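Side-chain contacts in afamin (Homo sapiens, PDB 6FAK), which carries hydrophobic molecules in body fluids, binding vitamin E and keeping lipidated Wnt proteins soluble and active: residues Glu23-Ile28 against Gly251-Cys256; Lys76-Glu81 against His91-Val96; Leu157-Val162 against Lys285-Gly290. All coordinates share one frame; numbering follows the deposited sequence. Where two conformers were deposited one is given.

Contact 1 of 3, residues Glu23-Ile28 against Gly251-Cys256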
ATOM      1  N   GLU A  23     -21.420   3.267  14.784  1.00 43.69           N
ATOM      2  CA  GLU A  23     -22.012   2.344  13.840  1.00 44.45           C
ATOM      3  C   GLU A  23     -21.022   2.081  12.689  1.00 40.40           C
ATOM      4  O   GLU A  23     -20.684   0.931  12.407  1.00 41.17           O
ATOM      5  CB  GLU A  23     -23.379   2.868  13.336  1.00 50.99           C
ATOM      6  CG  GLU A  23     -23.987   2.070  12.181  1.00 58.58           C
ATOM      7  CD  GLU A  23     -25.445   2.449  11.868  1.00 66.45           C
ATOM      8  OE1 GLU A  23     -25.684   3.489  11.207  1.00 65.57           O
ATOM      9  OE2 GLU A  23     -26.355   1.681  12.253  1.00 69.99           O
ATOM     10  N   TYR A  24     -20.523   3.152  12.091  1.00 37.50           N
ATOM     11  CA  TYR A  24     -19.570   3.069  10.993  1.00 37.56           C
ATOM     12  C   TYR A  24     -18.240   2.373  11.376  1.00 33.06           C
ATOM     13  O   TYR A  24     -17.700   1.559  10.633  1.00 30.58           O
ATOM     14  CB  TYR A  24     -19.293   4.470  10.425  1.00 44.71           C
ATOM     15  CG  TYR A  24     -20.551   5.216  10.013  1.00 54.86           C
ATOM     16  CD1 TYR A  24     -21.363   4.744   8.976  1.00 63.42           C
ATOM     17  CD2 TYR A  24     -20.953   6.385  10.685  1.00 62.27           C
ATOM     18  CE1 TYR A  24     -22.533   5.419   8.617  1.00 68.42           C
ATOM     19  CE2 TYR A  24     -22.105   7.072  10.317  1.00 67.02           C
ATOM     20  CZ  TYR A  24     -22.888   6.590   9.278  1.00 69.63           C
ATOM     21  OH  TYR A  24     -24.037   7.265   8.918  1.00 77.24           O
ATOM     22  N   ILE A  25     -17.723   2.764  12.523  1.00 31.81           N
ATOM     23  CA  ILE A  25     -16.520   2.206  13.135  1.00 32.30           C
ATOM     24  C   ILE A  25     -16.643   0.701  13.362  1.00 30.84           C
ATOM     25  O   ILE A  25     -15.694  -0.066  13.076  1.00 29.81           O
ATOM     26  CB  ILE A  25     -16.237   2.951  14.461  1.00 34.04           C
ATOM     27  CG1 ILE A  25     -15.756   4.381  14.156  1.00 36.24           C
ATOM     28  CG2 ILE A  25     -15.251   2.230  15.342  1.00 34.94           C
ATOM     29  CD1 ILE A  25     -15.703   5.236  15.410  1.00 38.71           C
ATOM     30  N   THR A  26     -17.776   0.278  13.895  1.00 30.11           N
ATOM     31  CA  THR A  26     -17.988  -1.122  14.194  1.00 30.43           C
ATOM     32  C   THR A  26     -18.019  -2.010  12.915  1.00 29.18           C
ATOM     33  O   THR A  26     -17.474  -3.123  12.893  1.00 27.77           O
ATOM     34  CB  THR A  26     -19.303  -1.305  15.000  1.00 32.72           C
ATOM     35  OG1 THR A  26     -19.186  -0.604  16.246  1.00 35.60           O
ATOM     36  CG2 THR A  26     -19.531  -2.754  15.315  1.00 33.11           C
ATOM     37  N   ILE A  27     -18.712  -1.510  11.900  1.00 28.94           N
ATOM     38  CA  ILE A  27     -18.803  -2.156  10.581  1.00 29.07           C
ATOM     39  C   ILE A  27     -17.413  -2.323   9.991  1.00 27.46           C
ATOM     40  O   ILE A  27     -17.054  -3.424   9.529  1.00 26.55           O
ATOM     41  CB  ILE A  27     -19.729  -1.352   9.640  1.00 30.81           C
ATOM     42  CG1 ILE A  27     -21.165  -1.566  10.074  1.00 33.13           C
ATOM     43  CG2 ILE A  27     -19.568  -1.785   8.181  1.00 31.99           C
ATOM     44  CD1 ILE A  27     -22.171  -0.666   9.349  1.00 35.00           C
ATOM     45  N   ILE A  28     -16.618  -1.239  10.031  1.00 26.83           N
ATOM     46  CA  ILE A  28     -15.267  -1.298   9.468  1.00 26.05           C
ATOM     47  C   ILE A  28     -14.470  -2.411  10.199  1.00 25.37           C
ATOM     48  O   ILE A  28     -13.923  -3.292   9.554  1.00 24.77           O
ATOM     49  CB  ILE A  28     -14.491   0.009   9.617  1.00 26.24           C
ATOM     50  CG1 ILE A  28     -15.099   1.110   8.718  1.00 26.90           C
ATOM     51  CG2 ILE A  28     -13.026  -0.184   9.238  1.00 25.64           C
ATOM     52  CD1 ILE A  28     -14.469   2.474   8.848  1.00 27.71           C
ATOM     53  N   GLY A 251      -5.248  -3.376  13.416  1.00 25.07           N
ATOM     54  CA  GLY A 251      -6.624  -3.337  13.048  1.00 25.18           C
ATOM     55  C   GLY A 251      -7.556  -2.819  14.139  1.00 25.65           C
ATOM     56  O   GLY A 251      -8.740  -2.923  13.992  1.00 25.55           O
ATOM     57  N   ASP A 252      -7.006  -2.253  15.210  1.00 26.19           N
ATOM     58  CA  ASP A 252      -7.789  -1.746  16.300  1.00 27.19           C
ATOM     59  C   ASP A 252      -8.338  -0.358  15.860  1.00 27.16           C
ATOM     60  O   ASP A 252      -7.662   0.672  16.010  1.00 27.18           O
ATOM     61  CB  ASP A 252      -6.918  -1.676  17.555  1.00 28.28           C
ATOM     62  CG  ASP A 252      -7.702  -1.216  18.788  1.00 29.73           C
ATOM     63  OD1 ASP A 252      -8.771  -0.558  18.676  1.00 29.55           O
ATOM     64  OD2 ASP A 252      -7.202  -1.529  19.864  1.00 33.37           O
ATOM     65  N   VAL A 253      -9.552  -0.347  15.337  0.51 27.07           N
ATOM     66  CA  VAL A 253     -10.108   0.867  14.683  0.51 27.45           C
ATOM     67  C   VAL A 253     -10.251   2.066  15.629  0.51 27.91           C
ATOM     68  O   VAL A 253      -9.872   3.178  15.275  0.51 27.76           O
ATOM     69  CB  VAL A 253     -11.422   0.588  13.931  0.51 27.60           C
ATOM     70  CG1 VAL A 253     -11.194  -0.426  12.823  0.51 27.24           C
ATOM     71  CG2 VAL A 253     -12.525   0.107  14.878  0.51 28.25           C
ATOM     72  N   VAL A 254     -10.751   1.817  16.840  1.00 28.56           N
ATOM     73  CA  VAL A 254     -10.862   2.862  17.877  1.00 29.66           C
ATOM     74  C   VAL A 254      -9.504   3.459  18.290  1.00 29.88           C
ATOM     75  O   VAL A 254      -9.326   4.676  18.283  1.00 30.14           O
ATOM     76  CB  VAL A 254     -11.640   2.340  19.126  1.00 30.44           C
ATOM     77  CG1 VAL A 254     -11.666   3.382  20.228  1.00 31.78           C
ATOM     78  CG2 VAL A 254     -13.057   1.966  18.726  1.00 31.17           C
ATOM     79  N   GLN A 255      -8.551   2.601  18.626  1.00 29.30           N
ATOM     80  CA  GLN A 255      -7.220   3.065  18.988  1.00 30.22           C
ATOM     81  C   GLN A 255      -6.534   3.811  17.834  1.00 29.01           C
ATOM     82  O   GLN A 255      -5.786   4.776  18.045  1.00 28.37           O
ATOM     83  CB  GLN A 255      -6.336   1.891  19.421  1.00 31.81           C
ATOM     84  CG  GLN A 255      -5.090   2.314  20.187  1.00 36.56           C
ATOM     85  CD  GLN A 255      -5.449   3.060  21.486  1.00 40.77           C
ATOM     86  OE1 GLN A 255      -6.477   2.797  22.112  1.00 42.45           O
ATOM     87  NE2 GLN A 255      -4.653   4.035  21.823  1.00 41.71           N
ATOM     88  N   CYS A 256      -6.750   3.323  16.625  1.00 28.03           N
ATOM     89  CA  CYS A 256      -6.222   3.960  15.433  1.00 28.30           C
ATOM     90  C   CYS A 256      -6.709   5.402  15.313  1.00 28.36           C
ATOM     91  O   CYS A 256      -5.896   6.319  15.101  1.00 27.66           O
ATOM     92  CB  CYS A 256      -6.577   3.132  14.185  1.00 28.40           C
ATOM     93  SG  CYS A 256      -5.906   3.678  12.598  1.00 28.09           S
TER

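Contact 2 of 3, residues Lys76-Glu81 against His91-Val96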
ATOM      1  N   LYS A  76     -17.205  -9.263  21.874  1.00 34.42           N
ATOM      2  CA  LYS A  76     -18.574  -9.254  21.353  1.00 34.98           C
ATOM      3  C   LYS A  76     -18.750 -10.078  20.090  1.00 33.36           C
ATOM      4  O   LYS A  76     -19.788 -10.677  19.880  1.00 33.99           O
ATOM      5  CB  LYS A  76     -19.043  -7.831  21.058  1.00 37.33           C
ATOM      6  CG  LYS A  76     -19.110  -6.887  22.261  1.00 41.89           C
ATOM      7  CD  LYS A  76     -19.858  -7.494  23.441  1.00 49.10           C
ATOM      8  CE  LYS A  76     -20.069  -6.507  24.597  1.00 54.70           C
ATOM      9  NZ  LYS A  76     -20.912  -7.151  25.654  1.00 56.66           N
ATOM     10  N   ILE A  77     -17.772 -10.048  19.202  1.00 31.39           N
ATOM     11  CA  ILE A  77     -17.802 -10.901  18.008  1.00 30.96           C
ATOM     12  C   ILE A  77     -17.779 -12.390  18.404  1.00 31.34           C
ATOM     13  O   ILE A  77     -18.567 -13.186  17.887  1.00 32.89           O
ATOM     14  CB  ILE A  77     -16.595 -10.585  17.085  1.00 30.22           C
ATOM     15  CG1 ILE A  77     -16.810  -9.241  16.398  1.00 30.04           C
ATOM     16  CG2 ILE A  77     -16.362 -11.674  16.043  1.00 29.53           C
ATOM     17  CD1 ILE A  77     -15.563  -8.724  15.716  1.00 29.96           C
ATOM     18  N   CYS A  78     -16.890 -12.744  19.316  1.00 30.70           N
ATOM     19  CA  CYS A  78     -16.713 -14.142  19.768  1.00 32.61           C
ATOM     20  C   CYS A  78     -17.954 -14.675  20.545  1.00 34.50           C
ATOM     21  O   CYS A  78     -18.197 -15.869  20.566  1.00 34.22           O
ATOM     22  CB  CYS A  78     -15.484 -14.257  20.654  1.00 33.06           C
ATOM     23  SG  CYS A  78     -13.928 -14.274  19.717  1.00 32.65           S
ATOM     24  N   ALA A  79     -18.728 -13.751  21.133  1.00 34.99           N
ATOM     25  CA  ALA A  79     -19.965 -14.070  21.852  1.00 38.18           C
ATOM     26  C   ALA A  79     -21.211 -14.335  20.988  1.00 38.54           C
ATOM     27  O   ALA A  79     -22.253 -14.712  21.517  1.00 40.75           O
ATOM     28  CB  ALA A  79     -20.271 -12.974  22.883  1.00 38.85           C
ATOM     29  N   MET A  80     -21.108 -14.167  19.685  1.00 39.92           N
ATOM     30  CA  MET A  80     -22.238 -14.351  18.770  1.00 42.82           C
ATOM     31  C   MET A  80     -22.400 -15.808  18.384  1.00 41.35           C
ATOM     32  O   MET A  80     -21.488 -16.417  17.825  1.00 37.76           O
ATOM     33  CB  MET A  80     -22.033 -13.509  17.539  1.00 47.09           C
ATOM     34  CG  MET A  80     -21.918 -12.027  17.885  1.00 54.99           C
ATOM     35  SD  MET A  80     -23.368 -11.087  17.423  1.00 65.36           S
ATOM     36  CE  MET A  80     -23.084 -10.948  15.653  1.00 65.67           C
ATOM     37  N   GLU A  81     -23.581 -16.364  18.660  1.00 43.99           N
ATOM     38  CA  GLU A  81     -23.749 -17.821  18.674  1.00 45.75           C
ATOM     39  C   GLU A  81     -23.517 -18.415  17.319  1.00 42.22           C
ATOM     40  O   GLU A  81     -24.070 -17.951  16.322  1.00 45.83           O
ATOM     41  CB  GLU A  81     -25.108 -18.246  19.280  1.00 54.44           C
ATOM     42  CG  GLU A  81     -26.368 -17.904  18.513  1.00 59.29           C
ATOM     43  CD  GLU A  81     -27.623 -18.371  19.247  1.00 65.53           C
ATOM     44  OE1 GLU A  81     -27.877 -17.917  20.394  1.00 70.92           O
ATOM     45  OE2 GLU A  81     -28.350 -19.194  18.674  1.00 62.86           O
ATOM     46  N   HIS A  91     -10.749 -20.814  16.533  1.00 35.12           N
ATOM     47  CA  HIS A  91      -9.411 -20.872  17.107  1.00 37.32           C
ATOM     48  C   HIS A  91      -8.961 -19.508  17.724  1.00 36.50           C
ATOM     49  O   HIS A  91      -8.254 -19.476  18.743  1.00 37.06           O
ATOM     50  CB  HIS A  91      -8.406 -21.392  16.070  1.00 40.43           C
ATOM     51  CG  HIS A  91      -8.240 -20.511  14.872  1.00 45.50           C
ATOM     52  ND1 HIS A  91      -9.213 -20.371  13.898  1.00 48.44           N
ATOM     53  CD2 HIS A  91      -7.204 -19.725  14.482  1.00 49.47           C
ATOM     54  CE1 HIS A  91      -8.779 -19.539  12.962  1.00 48.95           C
ATOM     55  NE2 HIS A  91      -7.565 -19.133  13.293  1.00 47.86           N
ATOM     56  N   CYS A  92      -9.397 -18.389  17.144  1.00 34.29           N
ATOM     57  CA  CYS A  92      -9.159 -17.061  17.777  1.00 33.73           C
ATOM     58  C   CYS A  92      -9.939 -16.848  19.081  1.00 33.12           C
ATOM     59  O   CYS A  92      -9.435 -16.266  20.039  1.00 32.25           O
ATOM     60  CB  CYS A  92      -9.457 -15.926  16.794  1.00 33.86           C
ATOM     61  SG  CYS A  92      -8.445 -16.008  15.311  1.00 35.08           S
ATOM     62  N   CYS A  93     -11.165 -17.319  19.125  1.00 33.49           N
ATOM     63  CA  CYS A  93     -11.987 -17.144  20.292  1.00 34.63           C
ATOM     64  C   CYS A  93     -11.604 -18.067  21.451  1.00 35.44           C
ATOM     65  O   CYS A  93     -11.934 -17.758  22.589  1.00 34.85           O
ATOM     66  CB  CYS A  93     -13.473 -17.304  19.921  1.00 34.43           C
ATOM     67  SG  CYS A  93     -14.017 -16.071  18.743  1.00 35.44           S
ATOM     68  N   SER A  94     -10.922 -19.175  21.150  1.00 36.05           N
ATOM     69  CA  SER A  94     -10.345 -20.084  22.156  1.00 39.76           C
ATOM     70  C   SER A  94      -9.114 -19.502  22.875  1.00 38.77           C
ATOM     71  O   SER A  94      -8.651 -20.102  23.830  1.00 38.48           O
ATOM     72  CB  SER A  94      -9.890 -21.395  21.499  1.00 44.12           C
ATOM     73  OG  SER A  94     -10.899 -21.919  20.669  1.00 49.86           O
ATOM     74  N   LYS A  95      -8.582 -18.372  22.381  1.00 36.41           N
ATOM     75  CA  LYS A  95      -7.525 -17.600  23.042  1.00 37.45           C
ATOM     76  C   LYS A  95      -8.158 -16.370  23.632  1.00 34.98           C
ATOM     77  O   LYS A  95      -9.281 -16.026  23.305  1.00 33.56           O
ATOM     78  CB  LYS A  95      -6.468 -17.163  22.017  1.00 39.35           C
ATOM     79  CG  LYS A  95      -5.770 -18.325  21.332  1.00 46.12           C
ATOM     80  CD  LYS A  95      -5.283 -17.960  19.937  1.00 54.90           C
ATOM     81  CE  LYS A  95      -4.907 -19.208  19.140  1.00 59.01           C
ATOM     82  NZ  LYS A  95      -3.652 -19.838  19.658  1.00 65.85           N
ATOM     83  N   VAL A  96      -7.418 -15.693  24.493  1.00 34.90           N
ATOM     84  CA  VAL A  96      -7.879 -14.460  25.109  1.00 34.45           C
ATOM     85  C   VAL A  96      -6.827 -13.352  24.962  1.00 33.42           C
ATOM     86  O   VAL A  96      -5.650 -13.633  24.676  1.00 31.94           O
ATOM     87  CB  VAL A  96      -8.252 -14.694  26.582  1.00 37.07           C
ATOM     88  CG1 VAL A  96      -9.269 -15.830  26.687  1.00 39.08           C
ATOM     89  CG2 VAL A  96      -7.017 -14.986  27.423  1.00 38.32           C
TER

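Contact 3 of 3, residues Leu157-Val162 against Lys285-Gly290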
ATOM      1  N   LEU A 157     -10.566   5.138   5.452  1.00 28.70           N
ATOM      2  CA  LEU A 157     -11.818   4.573   4.989  1.00 29.77           C
ATOM      3  C   LEU A 157     -12.988   5.515   5.233  1.00 29.36           C
ATOM      4  O   LEU A 157     -13.888   5.650   4.358  1.00 28.31           O
ATOM      5  CB  LEU A 157     -12.106   3.223   5.665  1.00 32.53           C
ATOM      6  CG  LEU A 157     -12.068   1.911   4.915  1.00 40.31           C
ATOM      7  CD1 LEU A 157     -11.240   1.907   3.620  1.00 41.22           C
ATOM      8  CD2 LEU A 157     -11.693   0.753   5.823  1.00 38.34           C
ATOM      9  N   LEU A 158     -13.013   6.126   6.406  1.00 28.95           N
ATOM     10  CA  LEU A 158     -14.050   7.151   6.720  1.00 28.99           C
ATOM     11  C   LEU A 158     -13.968   8.389   5.793  1.00 29.56           C
ATOM     12  O   LEU A 158     -14.988   8.932   5.368  1.00 30.58           O
ATOM     13  CB  LEU A 158     -13.963   7.589   8.170  1.00 29.28           C
ATOM     14  CG  LEU A 158     -14.301   6.554   9.230  1.00 29.10           C
ATOM     15  CD1 LEU A 158     -13.843   7.054  10.594  1.00 29.37           C
ATOM     16  CD2 LEU A 158     -15.768   6.221   9.272  1.00 30.37           C
ATOM     17  N   THR A 159     -12.769   8.852   5.490  1.00 29.15           N
ATOM     18  CA  THR A 159     -12.583   9.890   4.505  1.00 29.94           C
ATOM     19  C   THR A 159     -13.065   9.464   3.114  1.00 30.26           C
ATOM     20  O   THR A 159     -13.720  10.258   2.371  1.00 30.10           O
ATOM     21  CB  THR A 159     -11.104  10.334   4.455  1.00 30.01           C
ATOM     22  OG1 THR A 159     -10.753  10.891   5.725  1.00 30.18           O
ATOM     23  CG2 THR A 159     -10.868  11.380   3.361  1.00 31.27           C
ATOM     24  N   VAL A 160     -12.714   8.244   2.738  1.00 29.65           N
ATOM     25  CA  VAL A 160     -13.177   7.681   1.484  1.00 30.95           C
ATOM     26  C   VAL A 160     -14.727   7.649   1.451  1.00 31.95           C
ATOM     27  O   VAL A 160     -15.306   8.056   0.460  1.00 31.08           O
ATOM     28  CB  VAL A 160     -12.462   6.313   1.197  1.00 31.08           C
ATOM     29  CG1 VAL A 160     -13.142   5.525   0.095  1.00 33.25           C
ATOM     30  CG2 VAL A 160     -11.028   6.590   0.787  1.00 31.06           C
ATOM     31  N   ALA A 161     -15.388   7.223   2.532  1.00 32.07           N
ATOM     32  CA  ALA A 161     -16.863   7.172   2.588  1.00 34.92           C
ATOM     33  C   ALA A 161     -17.460   8.550   2.433  1.00 35.72           C
ATOM     34  O   ALA A 161     -18.453   8.694   1.705  1.00 38.76           O
ATOM     35  CB  ALA A 161     -17.361   6.553   3.894  1.00 37.01           C
ATOM     36  N   VAL A 162     -16.841   9.537   3.069  1.00 34.57           N
ATOM     37  CA  VAL A 162     -17.283  10.945   2.961  1.00 37.81           C
ATOM     38  C   VAL A 162     -17.227  11.441   1.498  1.00 36.89           C
ATOM     39  O   VAL A 162     -18.187  12.011   0.997  1.00 36.67           O
ATOM     40  CB  VAL A 162     -16.465  11.884   3.891  1.00 37.85           C
ATOM     41  CG1 VAL A 162     -16.666  13.347   3.539  1.00 40.99           C
ATOM     42  CG2 VAL A 162     -16.878  11.668   5.340  1.00 37.71           C
ATOM     43  N   LYS A 285     -12.209  19.353  10.060  1.00 68.42           N
ATOM     44  CA  LYS A 285     -12.803  18.347  10.958  1.00 74.05           C
ATOM     45  C   LYS A 285     -11.979  17.050  11.043  1.00 68.58           C
ATOM     46  O   LYS A 285     -11.220  16.719  10.129  1.00 58.30           O
ATOM     47  CB  LYS A 285     -14.226  17.972  10.497  1.00 82.49           C
ATOM     48  CG  LYS A 285     -15.327  18.944  10.893  1.00 89.72           C
ATOM     49  CD  LYS A 285     -16.692  18.275  10.767  1.00 89.66           C
ATOM     50  CE  LYS A 285     -17.833  19.254  11.018  1.00 98.43           C
ATOM     51  NZ  LYS A 285     -17.977  19.659  12.447  1.00 94.27           N
ATOM     52  N   ILE A 286     -12.185  16.300  12.121  1.00 67.06           N
ATOM     53  CA  ILE A 286     -11.731  14.915  12.189  1.00 71.91           C
ATOM     54  C   ILE A 286     -12.628  14.151  11.196  1.00 66.10           C
ATOM     55  O   ILE A 286     -13.814  14.424  11.175  1.00 71.97           O
ATOM     56  CB  ILE A 286     -11.905  14.305  13.606  1.00 77.19           C
ATOM     57  CG1 ILE A 286     -11.181  15.138  14.679  1.00 76.57           C
ATOM     58  CG2 ILE A 286     -11.394  12.860  13.640  1.00 78.95           C
ATOM     59  CD1 ILE A 286     -11.601  14.805  16.101  1.00 74.05           C
ATOM     60  N   PRO A 287     -12.119  13.244  10.353  1.00 73.86           N
ATOM     61  CA  PRO A 287     -10.706  12.913  10.180  1.00 87.77           C
ATOM     62  C   PRO A 287     -10.045  13.629   8.978  1.00 87.83           C
ATOM     63  O   PRO A 287      -8.972  13.208   8.538  1.00 86.96           O
ATOM     64  CB  PRO A 287     -10.767  11.396   9.922  1.00 87.45           C
ATOM     65  CG  PRO A 287     -12.024  11.228   9.126  1.00 79.39           C
ATOM     66  CD  PRO A 287     -12.971  12.335   9.556  1.00 79.70           C
ATOM     67  N   GLU A 288     -10.666  14.697   8.470  1.00 95.39           N
ATOM     68  CA  GLU A 288     -10.198  15.382   7.261  1.00 94.59           C
ATOM     69  C   GLU A 288      -8.942  16.208   7.550  1.00 86.99           C
ATOM     70  O   GLU A 288      -7.964  16.095   6.818  1.00 76.82           O
ATOM     71  CB  GLU A 288     -11.305  16.272   6.668  1.00 91.83           C
ATOM     72  CG  GLU A 288     -11.265  16.378   5.151  1.00 95.34           C
ATOM     73  CD  GLU A 288     -11.824  15.146   4.444  1.00 99.06           C
ATOM     74  OE1 GLU A 288     -11.871  14.051   5.053  1.00111.77           O
ATOM     75  OE2 GLU A 288     -12.220  15.272   3.265  1.00 78.67           O
ATOM     76  N   ARG A 289      -8.982  17.001   8.632  1.00 86.03           N
ATOM     77  CA  ARG A 289      -7.829  17.799   9.136  1.00 86.29           C
ATOM     78  C   ARG A 289      -6.468  17.039   9.162  1.00 79.37           C
ATOM     79  O   ARG A 289      -5.419  17.685   9.073  1.00 77.97           O
ATOM     80  CB  ARG A 289      -8.196  18.501  10.497  1.00 83.09           C
ATOM     81  CG  ARG A 289      -7.122  18.715  11.592  1.00 77.97           C
ATOM     82  CD  ARG A 289      -7.239  17.717  12.744  1.00 72.07           C
ATOM     83  NE  ARG A 289      -7.462  16.349  12.250  1.00 72.69           N
ATOM     84  CZ  ARG A 289      -7.595  15.245  12.982  1.00 60.91           C
ATOM     85  NH1 ARG A 289      -7.545  15.307  14.318  1.00 62.48           N
ATOM     86  NH2 ARG A 289      -7.775  14.081  12.369  1.00 52.18           N
ATOM     87  N   GLY A 290      -6.509  15.697   9.220  1.00 64.76           N
ATOM     88  CA  GLY A 290      -5.332  14.838   9.227  1.00 67.43           C
ATOM     89  C   GLY A 290      -5.005  14.131   7.917  1.00 69.66           C
ATOM     90  O   GLY A 290      -3.824  13.926   7.592  1.00 55.36           O
TER

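Contact 1 of 3, residues Glu23-Ile28 against Gly251-Cys256
At the interface between the first and second albumin domains, Ile25 and Ile28 on helix 22-33 meet Val253 and Val254 in the opening turn of helix 253-268, two valines that belong to the region forming the pocket for hydrophobic ligands. Ile25 presents its CG2 methyl, which lies anti to the backbone N because CG1 has turned beside that N (chi1 -71°). This methyl sits 3.5 Å from CG2 of Val253, a residue modelled in two conformers, and the two side chains run past each other in opposite directions. The same Ile25 CG2 reaches Val254 CG2 at 4.0 Å, here with the side chains nearly perpendicular. One turn further along, Ile28 CG2 rests 4.0 Å from Val253 CG1, so that in this conformer both methyls of Val253 face the isoleucines. The second segment is fixed by a tight helix-to-helix link: Gly251, with positive phi, is the C-prime residue of a Schellman motif, and Asp252 N-caps the next helix, its OD1 accepting from Gln255 N at 3.2 Å, with the donor above the carboxylate plane. No hydrogen bond crosses between the segments; mainly branched methyl groups make this largely buried contact, which therefore depends on shape and exclusion of water.

Contact 2 of 3, residues Lys76-Glu81 against His91-Val96
Cys78 and Cys93 both turn SG beside their own backbone N and anti to the carbonyl carbon, with chi1 of -78° and -62°, and these matching rotations bring the two sulfurs together from two helices. The SG of Cys78 is bonded to SG of Cys93 at 2.0 Å, forming a disulfide whose CB-SG-SG-CB torsion is -82°. This is close to the 90° magnitude that disulfides prefer, and its negative sign gives the bridge a left-handed twist. The twist holds CB of Cys78 3.7 Å from CB of Cys93, while the CA atoms of Cys78 and Cys93 stand 5.6 Å apart. Each CB points toward the opposite segment, so the bridge spans the gap directly, and the sulfurs and their CB atoms supply the close contact across it. No hydrogen bond joins the segments, and the covalent link is what ties them. Next to Cys93, Cys92 sends its SG to Cys103 in a second disulfide, the adjacent-cysteine pattern that recurs in the albumin family. On its own segment, the SG of Cys92 also lies 3.8 Å above the plane of the His91 ring, displaced toward the rim. The bridge thus joins helix 69-78 to the short helix 90-93, with Pro84 of helix 83-86 touching Cys93. On helix 97-106, Arg100 and Phe104 pack against Cys78, and Arg100 NH1 also donates to the carbonyl oxygen of Cys93, while helix 39-58 lies against Lys76 and Ile77.

Contact 3 of 3, residues Leu157-Val162 against Lys285-Gly290
Thr159 and Pro287 slide past each other in opposite directions, whereas the side chain of Glu288 comes across Thr159 at a slant. The hydroxyl of Thr159 is turned beside its own backbone N (chi1 -63°), which directs CG2 anti to that N; the two branches then meet different atoms. Pro287 CG lies 3.6 Å from Thr159 OG1, and Leu158 CB is 4.2 Å from the same Pro287 CG. Glu288 bends at chi2 (77°), bringing its carboxylate back over the threonine, with OE1 3.3 Å from Thr159 CG2. This glutamate is poorly ordered, so its exact position is less certain. The polar groups find their partners just beyond these two segments: Thr159 OG1 bonds to Pro155 O one turn earlier, and Glu288 OE2 to His163 NE2. Replacing Thr159 by an alanine would probably open a gap beside Pro287 and the Glu288 carboxylate and leave Pro155 O without its side-chain partner. Pro287, preceded by a cis peptide bond, occupies the N-cap position of helix 288-295, beside helix 154-171. Around this junction between the first two albumin domains, Phe17 of helix 13-20 packs on Leu158, Ile286 and Pro287, helix 22-33 meets Leu158 through Tyr24 and Ile28, and helix 253-268 touches both Leu158 and Arg289.

From the N terminus, the chain enters contact 1 on helix 22-33 and closes its loop 223 residues later at the start of helix 253-268. Contact 2 is nested inside that loop, closing a short excursion between residues 76-81 and 91-96 wholly within the first albumin domain. Contact 3 opens after contact 2 has closed and crosses contact 1, since its first segment lies inside the loop of contact 1 and its second beyond it. Contacts 1 and 3 thus tie the first domain to two successive helices of the second, and they touch where Ile28 packs on Leu157. Contact 2 stands apart, about 18 Å from contact 1 between centres.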